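Local coordinates for protein folylpolyglutamate synthase/dihydrofolate synthase (Thermotoga maritima, PDB 1O5Z) that probably adds glutamate to dihydropteroate and to tetrahydrofolate, building folylpolyglutamates at the expense of ATP, at residues F368-R380 against S410-L423. Residues are numbered along the deposited sequence; the frame is centred on the assembly and turned at random.
Sequences FERVIVTRVPSPR and STERATVVTGSLFL. With SO4 (sulfate ion), chain D; SO4 (sulfate ion), chain E.
The F422 ring carries S378 OG over one face, off-centre, and meets R380 NH2 at its edge, 3.4 Å from F422 CE1, the guanidinium plane turned 51° from the ring. I372 CD1 covers one face of the R370 guanidinium, and S410 O sits at its edge. E369 CB and CG lie across one face of the R413 guanidinium, E369 CG 3.2 Å from R413 NH2; the carboxylate turns off, E369 OE1 staying 4.8 Å from R413 NH2, though the opposite charges may still attract. F368 offers its ring edge to V416 CG2. The extended R370 side chain, CG anti to the backbone N (chi1 -177°), sends NH1 to S410 O (3.0 Å, nearly straight), the donor standing above the carbonyl plane. R370 NE pairs with E399. I372 CD1 meets T411 CG2, and V376 CG1 packs on F422 CB. Strands 370-373 and 414-418, parallel in the glutamate ligase domain of this Mur ligase relative, are separated by strand 345-349. S420 is the N-cap of helix 421-433, its OG accepting from L423 N and donating to sulfate O1 (2.9 Å), while L421 N and F422 N bind the same ion's O4 and O3. With R380 NH2 3.2 Å from sulfate O2, the helix-start amides and this positive charge probably attract anions; the sulfate itself probably comes from the crystallisation liquor.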
# COMPACT_ATOMS: atom_id res chain seq x y z
N PHE A 368 -14.68 21.76 -7.17
CA PHE A 368 -13.46 22.56 -7.21
C PHE A 368 -13.74 23.95 -7.71
O PHE A 368 -14.60 24.17 -8.56
CB PHE A 368 -12.44 21.86 -8.07
CG PHE A 368 -12.02 20.58 -7.51
CD1 PHE A 368 -11.08 20.53 -6.50
CD2 PHE A 368 -12.63 19.40 -7.90
CE1 PHE A 368 -10.71 19.34 -5.95
CE2 PHE A 368 -12.26 18.19 -7.33
CZ PHE A 368 -11.30 18.17 -6.37
N GLU A 369 -13.01 24.88 -7.13
CA GLU A 369 -13.07 26.24 -7.53
C GLU A 369 -12.21 26.40 -8.77
O GLU A 369 -12.31 27.36 -9.46
CB GLU A 369 -12.48 27.06 -6.40
CG GLU A 369 -13.06 28.41 -6.21
CD GLU A 369 -14.40 28.33 -5.58
OE1 GLU A 369 -15.13 29.34 -5.66
OE2 GLU A 369 -14.69 27.26 -5.00
N ARG A 370 -11.31 25.47 -9.03
CA ARG A 370 -10.33 25.63 -10.08
C ARG A 370 -9.83 24.27 -10.48
O ARG A 370 -9.55 23.42 -9.61
CB ARG A 370 -9.17 26.47 -9.56
CG ARG A 370 -8.12 26.79 -10.60
CD ARG A 370 -7.01 27.64 -10.04
NE ARG A 370 -5.94 27.85 -11.01
CZ ARG A 370 -4.72 28.20 -10.68
NH1 ARG A 370 -4.40 28.35 -9.42
NH2 ARG A 370 -3.80 28.37 -11.62
N VAL A 371 -9.77 24.04 -11.79
CA VAL A 371 -9.39 22.78 -12.36
C VAL A 371 -8.26 23.00 -13.34
O VAL A 371 -8.33 23.84 -14.25
CB VAL A 371 -10.58 22.02 -13.00
CG1 VAL A 371 -10.13 20.68 -13.60
CG2 VAL A 371 -11.70 21.80 -11.98
N ILE A 372 -7.19 22.27 -13.09
CA ILE A 372 -5.99 22.29 -13.87
C ILE A 372 -5.72 20.85 -14.31
O ILE A 372 -5.54 19.98 -13.50
CB ILE A 372 -4.81 22.77 -13.03
CG1 ILE A 372 -5.10 24.15 -12.44
CG2 ILE A 372 -3.54 22.75 -13.87
CD1 ILE A 372 -4.06 24.56 -11.41
N VAL A 373 -5.70 20.63 -15.62
CA VAL A 373 -5.35 19.36 -16.20
C VAL A 373 -3.86 19.48 -16.48
O VAL A 373 -3.38 20.51 -16.97
CB VAL A 373 -6.10 19.13 -17.54
CG1 VAL A 373 -5.76 17.76 -18.11
CG2 VAL A 373 -7.62 19.27 -17.34
N THR A 374 -3.14 18.41 -16.20
CA THR A 374 -1.69 18.39 -16.36
C THR A 374 -1.28 17.11 -17.02
O THR A 374 -2.11 16.21 -17.17
CB THR A 374 -1.05 18.55 -14.98
OG1 THR A 374 0.32 18.85 -15.17
CG2 THR A 374 -1.07 17.27 -14.15
N ARG A 375 -0.05 17.02 -17.48
CA ARG A 375 0.42 15.75 -18.08
C ARG A 375 1.00 14.78 -17.07
O ARG A 375 1.95 15.13 -16.40
CB ARG A 375 1.52 15.99 -19.09
CG ARG A 375 1.13 16.76 -20.23
CD ARG A 375 2.20 16.80 -21.22
NE ARG A 375 2.37 15.50 -21.83
CZ ARG A 375 1.86 15.15 -23.00
NH1 ARG A 375 1.12 16.01 -23.69
NH2 ARG A 375 2.07 13.93 -23.47
N VAL A 376 0.50 13.55 -16.99
CA VAL A 376 1.19 12.50 -16.26
C VAL A 376 2.64 12.35 -16.75
O VAL A 376 2.90 12.20 -17.95
CB VAL A 376 0.48 11.17 -16.37
CG1 VAL A 376 1.24 10.11 -15.59
CG2 VAL A 376 -0.97 11.27 -15.87
N PRO A 377 3.57 12.44 -15.80
CA PRO A 377 4.99 12.38 -16.08
C PRO A 377 5.41 10.90 -16.23
O PRO A 377 5.72 10.16 -15.20
CB PRO A 377 5.61 13.03 -14.84
CG PRO A 377 4.71 12.66 -13.76
CD PRO A 377 3.32 12.65 -14.35
N SER A 378 5.36 10.47 -17.48
CA SER A 378 5.52 9.08 -17.85
C SER A 378 5.46 9.02 -19.35
O SER A 378 4.61 9.68 -19.96
CB SER A 378 4.40 8.21 -17.27
OG SER A 378 4.50 6.89 -17.75
N PRO A 379 6.35 8.24 -19.95
CA PRO A 379 6.30 8.03 -21.39
C PRO A 379 5.03 7.31 -21.82
O PRO A 379 4.70 7.28 -23.01
CB PRO A 379 7.55 7.17 -21.69
CG PRO A 379 8.40 7.22 -20.42
CD PRO A 379 7.44 7.47 -19.31
N ARG A 380 4.35 6.70 -20.85
CA ARG A 380 3.03 6.11 -21.05
C ARG A 380 1.92 7.13 -21.32
O ARG A 380 0.88 6.76 -21.85
CB ARG A 380 2.65 5.21 -19.84
CG ARG A 380 2.87 3.69 -20.10
CD ARG A 380 3.27 2.83 -18.86
NE ARG A 380 2.53 3.12 -17.61
CZ ARG A 380 1.26 2.74 -17.37
NH1 ARG A 380 0.57 2.07 -18.32
NH2 ARG A 380 0.66 3.03 -16.20
N SER A 410 1.29 26.72 -8.87
CA SER A 410 0.37 27.76 -9.29
C SER A 410 -0.87 27.95 -8.43
O SER A 410 -1.58 28.95 -8.56
CB SER A 410 -0.03 27.45 -10.73
OG SER A 410 1.15 27.63 -11.51
N THR A 411 -1.13 26.99 -7.54
CA THR A 411 -2.29 27.09 -6.68
C THR A 411 -2.00 27.82 -5.37
O THR A 411 -0.86 27.86 -4.90
CB THR A 411 -2.87 25.71 -6.41
OG1 THR A 411 -1.86 24.83 -5.92
CG2 THR A 411 -3.28 25.05 -7.72
N GLU A 412 -3.06 28.41 -4.84
CA GLU A 412 -3.12 29.04 -3.53
C GLU A 412 -3.96 28.18 -2.59
O GLU A 412 -3.65 28.06 -1.39
CB GLU A 412 -3.80 30.40 -3.64
CG GLU A 412 -3.32 31.25 -4.80
CD GLU A 412 -1.99 31.93 -4.51
OE1 GLU A 412 -1.04 31.26 -4.04
OE2 GLU A 412 -1.89 33.16 -4.76
N ARG A 413 -5.05 27.61 -3.14
CA ARG A 413 -6.01 26.85 -2.40
C ARG A 413 -5.46 25.51 -2.06
O ARG A 413 -4.54 25.03 -2.70
CB ARG A 413 -7.28 26.63 -3.22
CG ARG A 413 -8.05 27.89 -3.56
CD ARG A 413 -9.08 27.62 -4.67
NE ARG A 413 -9.88 28.77 -5.07
CZ ARG A 413 -9.77 29.44 -6.22
NH1 ARG A 413 -8.88 29.12 -7.15
NH2 ARG A 413 -10.58 30.46 -6.45
N ALA A 414 -6.03 24.90 -1.04
CA ALA A 414 -5.85 23.49 -0.81
C ALA A 414 -6.06 22.70 -2.14
O ALA A 414 -7.10 22.84 -2.82
CB ALA A 414 -6.80 23.02 0.31
N THR A 415 -5.03 21.92 -2.53
CA THR A 415 -4.94 21.37 -3.89
C THR A 415 -4.98 19.87 -3.84
O THR A 415 -4.19 19.25 -3.13
CB THR A 415 -3.65 21.82 -4.54
OG1 THR A 415 -3.68 23.23 -4.73
CG2 THR A 415 -3.52 21.27 -5.96
N VAL A 416 -5.90 19.29 -4.61
CA VAL A 416 -6.06 17.86 -4.77
C VAL A 416 -5.27 17.46 -6.02
O VAL A 416 -5.55 17.92 -7.10
CB VAL A 416 -7.53 17.46 -4.95
CG1 VAL A 416 -7.64 15.96 -5.27
CG2 VAL A 416 -8.37 17.82 -3.72
N VAL A 417 -4.27 16.60 -5.84
CA VAL A 417 -3.48 16.06 -6.92
C VAL A 417 -3.89 14.59 -7.11
O VAL A 417 -3.67 13.74 -6.26
CB VAL A 417 -1.96 16.19 -6.61
CG1 VAL A 417 -1.13 15.64 -7.75
CG2 VAL A 417 -1.59 17.64 -6.36
N THR A 418 -4.46 14.28 -8.26
CA THR A 418 -5.02 12.98 -8.47
C THR A 418 -5.13 12.61 -9.96
O THR A 418 -4.79 13.39 -10.83
CB THR A 418 -6.42 12.96 -7.74
OG1 THR A 418 -6.92 11.64 -7.72
CG2 THR A 418 -7.52 13.74 -8.46
N GLY A 419 -5.59 11.41 -10.25
CA GLY A 419 -5.79 10.95 -11.62
C GLY A 419 -4.92 9.77 -11.98
O GLY A 419 -5.29 8.98 -12.84
N SER A 420 -3.79 9.66 -11.30
CA SER A 420 -2.69 8.79 -11.70
C SER A 420 -1.74 8.63 -10.54
O SER A 420 -1.37 9.61 -9.94
CB SER A 420 -1.93 9.43 -12.86
OG SER A 420 -0.65 8.87 -13.05
N LEU A 421 -1.39 7.39 -10.22
CA LEU A 421 -0.36 7.06 -9.23
C LEU A 421 1.03 7.56 -9.60
O LEU A 421 1.76 8.02 -8.74
CB LEU A 421 -0.31 5.55 -9.07
CG LEU A 421 -1.53 4.99 -8.32
CD1 LEU A 421 -1.55 3.50 -8.34
CD2 LEU A 421 -1.48 5.45 -6.87
N PHE A 422 1.40 7.45 -10.88
CA PHE A 422 2.61 8.09 -11.42
C PHE A 422 2.61 9.57 -11.09
O PHE A 422 3.56 10.07 -10.54
CB PHE A 422 2.65 7.96 -12.93
CG PHE A 422 3.29 6.73 -13.41
CD1 PHE A 422 2.58 5.81 -14.20
CD2 PHE A 422 4.61 6.47 -13.11
CE1 PHE A 422 3.19 4.62 -14.68
CE2 PHE A 422 5.24 5.26 -13.58
CZ PHE A 422 4.52 4.34 -14.38
N LEU A 423 1.54 10.27 -11.44
CA LEU A 423 1.42 11.68 -11.12
C LEU A 423 1.58 11.94 -9.61
O LEU A 423 2.38 12.78 -9.18
CB LEU A 423 0.07 12.22 -11.58
CG LEU A 423 -0.18 13.68 -11.18
CD1 LEU A 423 0.82 14.61 -11.94
CD2 LEU A 423 -1.59 14.05 -11.43
S SO4 D . -1.45 5.36 -13.23
O1 SO4 D . -1.80 6.46 -14.11
O2 SO4 D . -1.43 4.11 -13.96
O3 SO4 D . -0.11 5.55 -12.71
O4 SO4 D . -2.43 5.34 -12.15
S SO4 E . -0.19 13.64 -26.60
O1 SO4 E . -0.69 13.60 -25.22
O2 SO4 E . 0.02 15.07 -26.87
O3 SO4 E . -1.29 13.21 -27.48
O4 SO4 E . 0.96 12.72 -26.68